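Local coordinates for protein endo-beta-mannanase (Opitutaceae bacterium TAV5, PDB 7BOB) that probably removes mannose units from the ends of beta-1,4-linked mannan chains, as an exo-acting mannosidase of glycoside hydrolase family 5 that works as a homotrimer, at residues 261-264 with 265-269; 407-410 with 411-415; 473-477 with 478-482; 482-485 with 486-490. One frame throughout, in Å; residues are numbered along the deposited sequence.

The four contacts follow one another along the chain, none inside or across another, and each closes only a turn or two of backbone. Contact 1 lies in helix 258-272 of the N-terminal eight-stranded barrel. Contact 2 lies in helix 406-422 of the C-terminal domain. Though far apart in sequence, these helices pack together where the two domains meet, with Phe266 against Leu413 and Ile414. Contact 3 shapes the loop after strand 469-473, and contact 4 takes over at the shared Gln482, running down helix 482-488 to its end. Contacts 3 and 4 also touch through Trp480, whose indole nitrogen lies near Ser485 and Ala490; contact 3 reaches a neighbouring subunit.

Contact 1: 261-264 with 265-269; sequences RSLL and PFYVK
Leu263 O receives the backbone N-H of Tyr267 at 2.9 Å, a nearly straight bond with an angle of 166° at the hydrogen. Leu263 O also lies 3.2 Å from Tyr267 CD2, oblique to the ring. Tyr267 CG sits beside its own backbone N (chi1 -66°), and Leu263 adopts almost the same torsion, which lays the two side chains next to each other, Leu263 CB 4.1 Å from Tyr267 CE2. The phenol carries on beyond the leucine to a hydrogen bond with His248 ND1; a phenylalanine in its place would probably keep the packing on Leu263 but leave that histidine nitrogen without its mate. One residue further, Val268 N bonds Leu264 O at 2.9 Å, and one residue earlier Phe266 N bonds Ser262 O at 3.1 Å. Pro265, lacking an N-H, breaks this ladder: its CD stands 3.2 Å from Arg261 O where a bond would otherwise form, and presses on Leu264 CB at a tight 3.5 Å. The helix bends here, and the compact proline ring, with no N-H to satisfy, packs on Ala305 of helix 292-309. Leu264 and Val268 are aliphatic because they face the strands, meeting Met239, Leu279 and Val277. The result is a proline-kinked helix in the crossover between strands 237-241 and 277-282 of a (beta/alpha)8 barrel, the catalytic fold of family 5.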
loop_
_atom_site.group_PDB
_atom_site.type_symbol
_atom_site.label_atom_id
_atom_site.label_comp_id
_atom_site.label_asym_id
_atom_site.label_seq_id
_atom_site.Cartn_x
_atom_site.Cartn_y
_atom_site.Cartn_z
ATOM N N ARG A 261 3.365 -5.169 29.991
ATOM C CA ARG A 261 2.535 -5.850 30.992
ATOM C C ARG A 261 1.091 -5.379 30.963
ATOM O O ARG A 261 0.202 -6.134 31.353
ATOM C CB ARG A 261 3.075 -5.647 32.414
ATOM C CG ARG A 261 4.442 -6.257 32.658
ATOM C CD ARG A 261 5.047 -5.711 33.938
ATOM N NE ARG A 261 6.295 -6.384 34.287
ATOM C CZ ARG A 261 6.809 -6.428 35.515
ATOM N NH1 ARG A 261 6.185 -5.823 36.527
ATOM N NH2 ARG A 261 7.956 -7.069 35.723
ATOM N N SER A 262 0.820 -4.165 30.500
ATOM C CA SER A 262 -0.579 -3.765 30.492
ATOM C C SER A 262 -1.356 -4.284 29.276
ATOM O O SER A 262 -2.581 -4.123 29.233
ATOM C CB SER A 262 -0.675 -2.245 30.552
ATOM O OG SER A 262 -0.260 -1.674 29.310
ATOM N N LEU A 263 -0.695 -4.898 28.294
ATOM C CA LEU A 263 -1.381 -5.232 27.044
ATOM C C LEU A 263 -2.454 -6.297 27.255
ATOM O O LEU A 263 -3.631 -6.096 26.924
ATOM C CB LEU A 263 -0.365 -5.711 26.009
ATOM C CG LEU A 263 0.607 -4.651 25.511
ATOM C CD1 LEU A 263 1.794 -5.351 24.835
ATOM C CD2 LEU A 263 -0.120 -3.720 24.546
ATOM N N LEU A 264 -2.064 -7.447 27.793
ATOM C CA LEU A 264 -3.028 -8.539 27.938
ATOM C C LEU A 264 -4.201 -8.152 28.844
ATOM O O LEU A 264 -5.360 -8.334 28.425
ATOM C CB LEU A 264 -2.272 -9.790 28.394
ATOM C CG LEU A 264 -2.917 -11.170 28.290
ATOM C CD1 LEU A 264 -3.537 -11.355 26.931
ATOM C CD2 LEU A 264 -1.877 -12.267 28.571
ATOM N N PRO A 265 -4.002 -7.540 30.021
ATOM C CA PRO A 265 -5.178 -7.086 30.793
ATOM C C PRO A 265 -6.049 -6.110 30.034
ATOM O O PRO A 265 -7.279 -6.142 30.176
ATOM C CB PRO A 265 -4.561 -6.424 32.038
ATOM C CG PRO A 265 -3.216 -7.056 32.164
ATOM C CD PRO A 265 -2.746 -7.291 30.754
ATOM N N PHE A 266 -5.445 -5.233 29.230
ATOM C CA PHE A 266 -6.238 -4.317 28.419
ATOM C C PHE A 266 -7.097 -5.073 27.412
ATOM O O PHE A 266 -8.289 -4.773 27.253
ATOM C CB PHE A 266 -5.328 -3.320 27.712
ATOM C CG PHE A 266 -6.002 -2.596 26.593
ATOM C CD1 PHE A 266 -6.788 -1.468 26.846
ATOM C CD2 PHE A 266 -5.874 -3.047 25.280
ATOM C CE1 PHE A 266 -7.426 -0.801 25.800
ATOM C CE2 PHE A 266 -6.503 -2.370 24.223
ATOM C CZ PHE A 266 -7.278 -1.247 24.490
ATOM N N TYR A 267 -6.504 -6.045 26.707
ATOM C CA TYR A 267 -7.279 -6.858 25.760
ATOM C C TYR A 267 -8.411 -7.597 26.465
ATOM O O TYR A 267 -9.531 -7.684 25.939
ATOM C CB TYR A 267 -6.381 -7.873 25.051
ATOM C CG TYR A 267 -5.337 -7.253 24.148
ATOM C CD1 TYR A 267 -5.664 -6.219 23.290
ATOM C CD2 TYR A 267 -4.029 -7.722 24.145
ATOM C CE1 TYR A 267 -4.708 -5.658 22.467
ATOM C CE2 TYR A 267 -3.071 -7.172 23.311
ATOM C CZ TYR A 267 -3.418 -6.149 22.486
ATOM O OH TYR A 267 -2.463 -5.594 21.689
ATOM N N VAL A 268 -8.124 -8.161 27.647
ATOM C CA VAL A 268 -9.152 -8.867 28.408
ATOM C C VAL A 268 -10.269 -7.907 28.797
ATOM O O VAL A 268 -11.456 -8.230 28.664
ATOM C CB VAL A 268 -8.527 -9.557 29.639
ATOM C CG1 VAL A 268 -9.612 -10.161 30.568
ATOM C CG2 VAL A 268 -7.544 -10.629 29.189
ATOM N N LYS A 269 -9.907 -6.695 29.236
ATOM C CA LYS A 269 -10.903 -5.684 29.585
ATOM C C LYS A 269 -11.831 -5.384 28.411
ATOM O O LYS A 269 -13.051 -5.283 28.580
ATOM C CB LYS A 269 -10.208 -4.388 30.022
ATOM C CG LYS A 269 -9.533 -4.427 31.375
ATOM C CD LYS A 269 -9.058 -3.022 31.820
ATOM C CE LYS A 269 -8.124 -3.143 33.022
ATOM N NZ LYS A 269 -7.552 -1.831 33.463
#

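Contact 2: 407-410 with 411-415; sequences RETS and RRLIL
Glu408 and Arg412, one helical turn apart, slant across each other with the carboxylate and guanidinium planes 62° apart. Arg412 NH1 meets Glu408 OE1 at 3.0 Å in a salt bridge, using the anti lone pair of that oxygen, and the bond is bent, 138° at the hydrogen. Glu408 is folded back at its second torsion (chi2 -60°), which brings its carboxylate round toward the guanidinium. From Arg412 NH1 a weak hydrogen bond runs to Glu408 O at 3.2 Å, giving one nitrogen two acceptors on a single residue. Arg412 NH2 forms a salt bridge with Asp557; a leucine here would probably cost Glu408 and Asp557 the salt bridges they make with this guanidinium. The turn belongs to helix 406-422, the beta-alpha-beta crossover between parallel strands 385-389 and 427-431 in a mixed sheet whose parallel strands ordered 2-1-3-4 resemble a flavodoxin-like fold. Round the helix, the buried Thr409 and Leu413 lie alongside each other, with Thr409 CG2 3.8 Å from Leu413 CD1; a methyl on the threonine suits this greasy side. Ile414 sends CG1 over Ser410 O, 3.1 Å away, while Ile414 N bonds that oxygen at 2.8 Å. The small Ser410 turns its hydroxyl back to Pro406 O. Arg411 runs its methylenes past Arg407 O, and its NE comes to 4.1 Å from Glu408 OE1, near enough that the charges probably attract, though beyond a salt bridge.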
loop_
_atom_site.group_PDB
_atom_site.type_symbol
_atom_site.label_atom_id
_atom_site.label_comp_id
_atom_site.label_asym_id
_atom_site.label_seq_id
_atom_site.Cartn_x
_atom_site.Cartn_y
_atom_site.Cartn_z
ATOM N N ARG A 407 -6.938 -0.808 14.272
ATOM C CA ARG A 407 -5.530 -0.580 14.577
ATOM C C ARG A 407 -5.300 0.838 15.094
ATOM O O ARG A 407 -4.517 1.052 16.031
ATOM C CB ARG A 407 -4.674 -0.835 13.344
ATOM C CG ARG A 407 -3.220 -0.983 13.691
ATOM C CD ARG A 407 -2.374 -1.274 12.450
ATOM N NE ARG A 407 -0.953 -1.165 12.766
ATOM C CZ ARG A 407 -0.256 -2.065 13.459
ATOM N NH1 ARG A 407 -0.821 -3.192 13.927
ATOM N NH2 ARG A 407 1.031 -1.833 13.695
ATOM N N GLU A 408 -5.992 1.814 14.508
ATOM C CA GLU A 408 -5.846 3.202 14.930
ATOM C C GLU A 408 -6.471 3.427 16.298
ATOM O O GLU A 408 -5.870 4.071 17.172
ATOM C CB GLU A 408 -6.493 4.130 13.908
ATOM C CG GLU A 408 -5.676 4.303 12.626
ATOM C CD GLU A 408 -4.295 4.896 12.887
ATOM O OE1 GLU A 408 -4.100 5.586 13.928
ATOM O OE2 GLU A 408 -3.401 4.676 12.043
ATOM N N THR A 409 -7.702 2.938 16.488
ATOM C CA THR A 409 -8.357 3.133 17.772
ATOM C C THR A 409 -7.576 2.444 18.872
ATOM O O THR A 409 -7.320 3.034 19.932
ATOM C CB THR A 409 -9.782 2.603 17.711
ATOM O OG1 THR A 409 -10.486 3.280 16.665
ATOM C CG2 THR A 409 -10.519 2.777 19.070
ATOM N N SER A 410 -7.142 1.208 18.616
ATOM C CA SER A 410 -6.535 0.416 19.677
ATOM C C SER A 410 -5.160 0.942 20.062
ATOM O O SER A 410 -4.760 0.802 21.219
ATOM C CB SER A 410 -6.451 -1.052 19.263
ATOM O OG SER A 410 -5.458 -1.256 18.278
ATOM N N ARG A 411 -4.419 1.533 19.120
ATOM C CA ARG A 411 -3.165 2.190 19.485
ATOM C C ARG A 411 -3.405 3.281 20.517
ATOM O O ARG A 411 -2.631 3.426 21.472
ATOM C CB ARG A 411 -2.494 2.808 18.254
ATOM C CG ARG A 411 -1.239 2.101 17.784
ATOM C CD ARG A 411 -0.965 2.379 16.271
ATOM N NE ARG A 411 -1.038 3.799 15.943
ATOM C CZ ARG A 411 -0.026 4.648 16.123
ATOM N NH1 ARG A 411 1.122 4.178 16.633
ATOM N NH2 ARG A 411 -0.159 5.950 15.805
ATOM N N ARG A 412 -4.468 4.067 20.329
ATOM C CA ARG A 412 -4.753 5.170 21.247
ATOM C C ARG A 412 -5.271 4.651 22.576
ATOM O O ARG A 412 -4.965 5.218 23.637
ATOM C CB ARG A 412 -5.776 6.119 20.634
ATOM C CG ARG A 412 -5.324 6.803 19.350
ATOM C CD ARG A 412 -6.528 7.378 18.593
ATOM N NE ARG A 412 -6.148 8.476 17.705
ATOM C CZ ARG A 412 -5.751 8.290 16.448
ATOM N NH1 ARG A 412 -5.693 7.045 15.951
ATOM N NH2 ARG A 412 -5.413 9.337 15.685
ATOM N N LEU A 413 -6.061 3.576 22.535
ATOM C CA LEU A 413 -6.602 3.036 23.762
ATOM C C LEU A 413 -5.496 2.388 24.584
ATOM O O LEU A 413 -5.446 2.558 25.808
ATOM C CB LEU A 413 -7.720 2.046 23.438
ATOM C CG LEU A 413 -9.036 2.624 22.902
ATOM C CD1 LEU A 413 -10.004 1.504 22.562
ATOM C CD2 LEU A 413 -9.662 3.564 23.903
ATOM N N ILE A 414 -4.568 1.690 23.919
ATOM C CA ILE A 414 -3.505 0.986 24.635
ATOM C C ILE A 414 -2.658 1.974 25.429
ATOM O O ILE A 414 -2.365 1.765 26.614
ATOM C CB ILE A 414 -2.650 0.170 23.655
ATOM C CG1 ILE A 414 -3.389 -1.116 23.264
ATOM C CG2 ILE A 414 -1.277 -0.121 24.255
ATOM C CD1 ILE A 414 -2.768 -1.865 22.083
ATOM N N LEU A 415 -2.282 3.081 24.788
ATOM C CA LEU A 415 -1.387 4.052 25.404
ATOM C C LEU A 415 -2.094 4.828 26.499
ATOM O O LEU A 415 -1.533 5.044 27.580
ATOM C CB LEU A 415 -0.843 5.019 24.345
ATOM C CG LEU A 415 0.127 6.039 24.930
ATOM C CD1 LEU A 415 1.430 5.369 25.325
ATOM C CD2 LEU A 415 0.378 7.158 23.947
#

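Contact 3: 473-477 with 478-482; sequences HAPDP and VNWAQ
The carboxylate of Asp476 and the amide of Asn479 stand nearly perpendicular, their planes 76° apart, and the acid receives its local donors out of its own plane. Val478 N bonds Asp476 OD1 at 3.0 Å from 68° above the carboxylate, while Asn479 ND2 reaches Asp476 OD2, also at 3.0 Å, less steeply. With CG anti to the backbone N (chi1 174°), the aspartate is carried forward over the turn, where one carboxylate can serve both a main-chain and a side-chain donor. Asp476 OD1 has a further partner in Arg517, a salt bridge that probably helps to keep the acid charged. The third flat group, the indole of Trp480, is met obliquely by Pro475, whose CG lies 4.0 Å from Trp480 CZ3; the two side chains run next to each other. At the other end of the indole, NE1 makes weak hydrogen bonds to Ser485 OG and Ala490 O. The backbone tightens the bend: Asn479 N bonds Asp476 O at 3.0 Å, and Trp480 N bonds Pro477 O at 3.1 Å. Proline fits as Pro477, since its ring holds phi near the value that such a turn needs. Asn479 also faces a neighbouring subunit, where its OD1 accepts from Asn333 N of that subunit, so the aspartate probably helps to position a side chain at the subunit interface. An aspartate whose OD1 takes the N-H two residues on forms an Asx turn, here leading into a short 3-10 turn between strand 469-473 and helix 482-488.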
loop_
_atom_site.group_PDB
_atom_site.type_symbol
_atom_site.label_atom_id
_atom_site.label_comp_id
_atom_site.label_asym_id
_atom_site.label_seq_id
_atom_site.Cartn_x
_atom_site.Cartn_y
_atom_site.Cartn_z
ATOM N N HIS A 473 -10.387 14.125 24.037
ATOM C CA HIS A 473 -9.198 14.418 23.249
ATOM C C HIS A 473 -9.575 14.451 21.772
ATOM O O HIS A 473 -10.026 13.438 21.218
ATOM C CB HIS A 473 -8.092 13.405 23.524
ATOM C CG HIS A 473 -7.358 13.668 24.801
ATOM N ND1 HIS A 473 -6.512 12.749 25.383
ATOM C CD2 HIS A 473 -7.355 14.751 25.618
ATOM C CE1 HIS A 473 -6.011 13.261 26.496
ATOM N NE2 HIS A 473 -6.512 14.472 26.665
ATOM N N ALA A 474 -9.426 15.630 21.158
ATOM C CA ALA A 474 -9.554 15.899 19.730
ATOM C C ALA A 474 -10.959 15.610 19.218
ATOM O O ALA A 474 -11.153 14.633 18.488
ATOM C CB ALA A 474 -8.531 15.077 18.942
ATOM N N PRO A 475 -11.962 16.411 19.575
ATOM C CA PRO A 475 -13.287 16.219 18.974
ATOM C C PRO A 475 -13.202 16.312 17.459
ATOM O O PRO A 475 -12.317 16.959 16.899
ATOM C CB PRO A 475 -14.128 17.358 19.562
ATOM C CG PRO A 475 -13.179 18.190 20.395
ATOM C CD PRO A 475 -11.991 17.357 20.702
ATOM N N ASP A 476 -14.120 15.626 16.799
ATOM C CA ASP A 476 -13.961 15.315 15.385
ATOM C C ASP A 476 -14.605 16.394 14.526
ATOM O O ASP A 476 -15.830 16.566 14.580
ATOM C CB ASP A 476 -14.570 13.951 15.082
ATOM C CG ASP A 476 -14.567 13.607 13.602
ATOM O OD1 ASP A 476 -13.820 14.243 12.821
ATOM O OD2 ASP A 476 -15.311 12.663 13.235
ATOM N N PRO A 477 -13.838 17.114 13.705
ATOM C CA PRO A 477 -14.450 18.170 12.878
ATOM C C PRO A 477 -15.479 17.634 11.901
ATOM O O PRO A 477 -16.442 18.343 11.573
ATOM C CB PRO A 477 -13.252 18.792 12.151
ATOM C CG PRO A 477 -12.032 18.308 12.903
ATOM C CD PRO A 477 -12.393 16.973 13.468
ATOM N N VAL A 478 -15.317 16.392 11.433
ATOM C CA VAL A 478 -16.296 15.815 10.515
ATOM C C VAL A 478 -17.663 15.710 11.180
ATOM O O VAL A 478 -18.697 15.773 10.507
ATOM C CB VAL A 478 -15.785 14.459 9.977
ATOM C CG1 VAL A 478 -16.906 13.653 9.309
ATOM C CG2 VAL A 478 -14.667 14.710 8.961
ATOM N N ASN A 479 -17.709 15.617 12.507
ATOM C CA ASN A 479 -18.988 15.576 13.201
ATOM C C ASN A 479 -19.214 16.804 14.068
ATOM O O ASN A 479 -19.988 16.749 15.032
ATOM C CB ASN A 479 -19.094 14.304 14.029
ATOM C CG ASN A 479 -19.320 13.079 13.155
ATOM O OD1 ASN A 479 -20.399 12.915 12.589
ATOM N ND2 ASN A 479 -18.286 12.253 12.994
ATOM N N TRP A 480 -18.565 17.914 13.741
ATOM C CA TRP A 480 -18.653 19.126 14.555
ATOM C C TRP A 480 -19.691 20.035 13.910
ATOM O O TRP A 480 -19.383 20.830 13.017
ATOM C CB TRP A 480 -17.287 19.791 14.675
ATOM C CG TRP A 480 -17.199 20.804 15.765
ATOM C CD1 TRP A 480 -18.167 21.693 16.141
ATOM C CD2 TRP A 480 -16.066 21.063 16.608
ATOM N NE1 TRP A 480 -17.712 22.478 17.178
ATOM C CE2 TRP A 480 -16.425 22.112 17.482
ATOM C CE3 TRP A 480 -14.789 20.501 16.716
ATOM C CZ2 TRP A 480 -15.556 22.605 18.457
ATOM C CZ3 TRP A 480 -13.918 21.005 17.665
ATOM C CH2 TRP A 480 -14.310 22.045 18.532
ATOM N N ALA A 481 -20.939 19.894 14.349
ATOM C CA ALA A 481 -21.992 20.826 13.964
ATOM C C ALA A 481 -22.673 21.358 15.224
ATOM O O ALA A 481 -22.002 21.547 16.244
ATOM C CB ALA A 481 -22.990 20.160 13.019
ATOM N N GLN A 482 -23.985 21.604 15.184
ATOM C CA GLN A 482 -24.635 22.216 16.344
ATOM C C GLN A 482 -24.466 21.352 17.582
ATOM O O GLN A 482 -24.051 21.849 18.631
ATOM C CB GLN A 482 -26.118 22.474 16.075
ATOM C CG GLN A 482 -26.398 23.500 14.969
ATOM C CD GLN A 482 -26.601 22.840 13.606
ATOM O OE1 GLN A 482 -26.151 21.703 13.370
ATOM N NE2 GLN A 482 -27.288 23.545 12.707
#

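Contact 4: 482-485 with 486-490; sequences QAMS and RLVGA
Helix 482-488 ends in a Schellman-like way, with Ser485 O gripped by two backbone donors as the chain turns away at Gly489. Ala490 N bonds Ser485 O at 3.2 Å, in the carbonyl plane and on a lone pair; this is the six-to-one bond of that motif. Gly489 N bonds Ser485 O at 2.8 Å from above the same plane, rather than Arg486 O as the full motif would have it. Gly489 has a positive phi of 93°, and any side chain there would jam against the carbonyl oxygen of Val488, which explains the glycine. Ala490 O folds back over the last turn, 3.2 Å from Ser485 CA in a C-H...O contact. Serine is small enough to allow this approach, and its hydroxyl bonds Ala481 O. Within the helix, Val488 N makes a short, straight bond of 2.7 Å to Met484 O. Met484 and Val488 point the same way, Met484 CG lying 4.0 Å from Val488 CG2. On the outer side Arg486, bent at chi3 (-68°), lays its guanidinium back along the helix, with Gln482 O and Ala483 CA over one face, and its NH1 comes to 3.5 Å from Gln482 CB. The greasy side fits into the C-terminal domain: Met484 and Leu487 pack on Trp472 of strand 469-473, Val488 on Ser553 of strand 549-554, and Ala483 on Leu454 and Ile457 of helix 454-465.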
loop_
_atom_site.group_PDB
_atom_site.type_symbol
_atom_site.label_atom_id
_atom_site.label_comp_id
_atom_site.label_asym_id
_atom_site.label_seq_id
_atom_site.Cartn_x
_atom_site.Cartn_y
_atom_site.Cartn_z
ATOM N N GLN A 482 -23.985 21.604 15.184
ATOM C CA GLN A 482 -24.635 22.216 16.344
ATOM C C GLN A 482 -24.466 21.352 17.582
ATOM O O GLN A 482 -24.051 21.849 18.631
ATOM C CB GLN A 482 -26.118 22.474 16.075
ATOM C CG GLN A 482 -26.398 23.500 14.969
ATOM C CD GLN A 482 -26.601 22.840 13.606
ATOM O OE1 GLN A 482 -26.151 21.703 13.370
ATOM N NE2 GLN A 482 -27.288 23.545 12.707
ATOM N N ALA A 483 -24.745 20.039 17.467
ATOM C CA ALA A 483 -24.728 19.171 18.645
ATOM C C ALA A 483 -23.365 19.187 19.325
ATOM O O ALA A 483 -23.271 19.429 20.535
ATOM C CB ALA A 483 -25.126 17.738 18.273
ATOM N N MET A 484 -22.292 18.965 18.560
ATOM C CA MET A 484 -20.968 18.979 19.174
ATOM C C MET A 484 -20.626 20.361 19.738
ATOM O O MET A 484 -20.031 20.462 20.818
ATOM C CB MET A 484 -19.910 18.537 18.170
ATOM C CG MET A 484 -18.535 18.354 18.798
ATOM S SD MET A 484 -17.265 17.821 17.617
ATOM C CE MET A 484 -17.801 16.133 17.278
ATOM N N SER A 485 -20.995 21.440 19.018
ATOM C CA SER A 485 -20.695 22.793 19.496
ATOM C C SER A 485 -21.364 23.094 20.835
ATOM O O SER A 485 -20.750 23.713 21.708
ATOM C CB SER A 485 -21.108 23.842 18.459
ATOM O OG SER A 485 -20.363 23.707 17.262
ATOM N N ARG A 486 -22.617 22.672 21.016
ATOM C CA ARG A 486 -23.275 22.872 22.310
ATOM C C ARG A 486 -22.656 22.016 23.404
ATOM O O ARG A 486 -22.714 22.393 24.579
ATOM C CB ARG A 486 -24.777 22.580 22.209
ATOM C CG ARG A 486 -25.458 23.426 21.144
ATOM C CD ARG A 486 -26.978 23.375 21.224
ATOM N NE ARG A 486 -27.509 22.054 20.875
ATOM C CZ ARG A 486 -28.136 21.764 19.730
ATOM N NH1 ARG A 486 -28.312 22.706 18.796
ATOM N NH2 ARG A 486 -28.580 20.527 19.518
ATOM N N LEU A 487 -22.070 20.865 23.054
ATOM C CA LEU A 487 -21.450 20.025 24.074
ATOM C C LEU A 487 -20.036 20.486 24.401
ATOM O O LEU A 487 -19.669 20.598 25.575
ATOM C CB LEU A 487 -21.430 18.569 23.628
ATOM C CG LEU A 487 -20.899 17.572 24.663
ATOM C CD1 LEU A 487 -21.523 17.821 26.034
ATOM C CD2 LEU A 487 -21.172 16.158 24.196
ATOM N N VAL A 488 -19.219 20.743 23.381
ATOM C CA VAL A 488 -17.879 21.252 23.648
ATOM C C VAL A 488 -17.951 22.666 24.229
ATOM O O VAL A 488 -17.154 23.032 25.102
ATOM C CB VAL A 488 -17.035 21.204 22.363
ATOM C CG1 VAL A 488 -15.786 22.099 22.499
ATOM C CG2 VAL A 488 -16.659 19.774 22.036
ATOM N N GLY A 489 -18.908 23.467 23.765
ATOM C CA GLY A 489 -19.023 24.850 24.175
ATOM C C GLY A 489 -18.311 25.851 23.286
ATOM O O GLY A 489 -17.863 26.890 23.781
ATOM N N ALA A 490 -18.203 25.579 21.985
ATOM C CA ALA A 490 -17.436 26.394 21.058
ATOM C C ALA A 490 -17.836 26.009 19.638
ATOM O O ALA A 490 -18.273 24.885 19.399
ATOM C CB ALA A 490 -15.933 26.204 21.266
#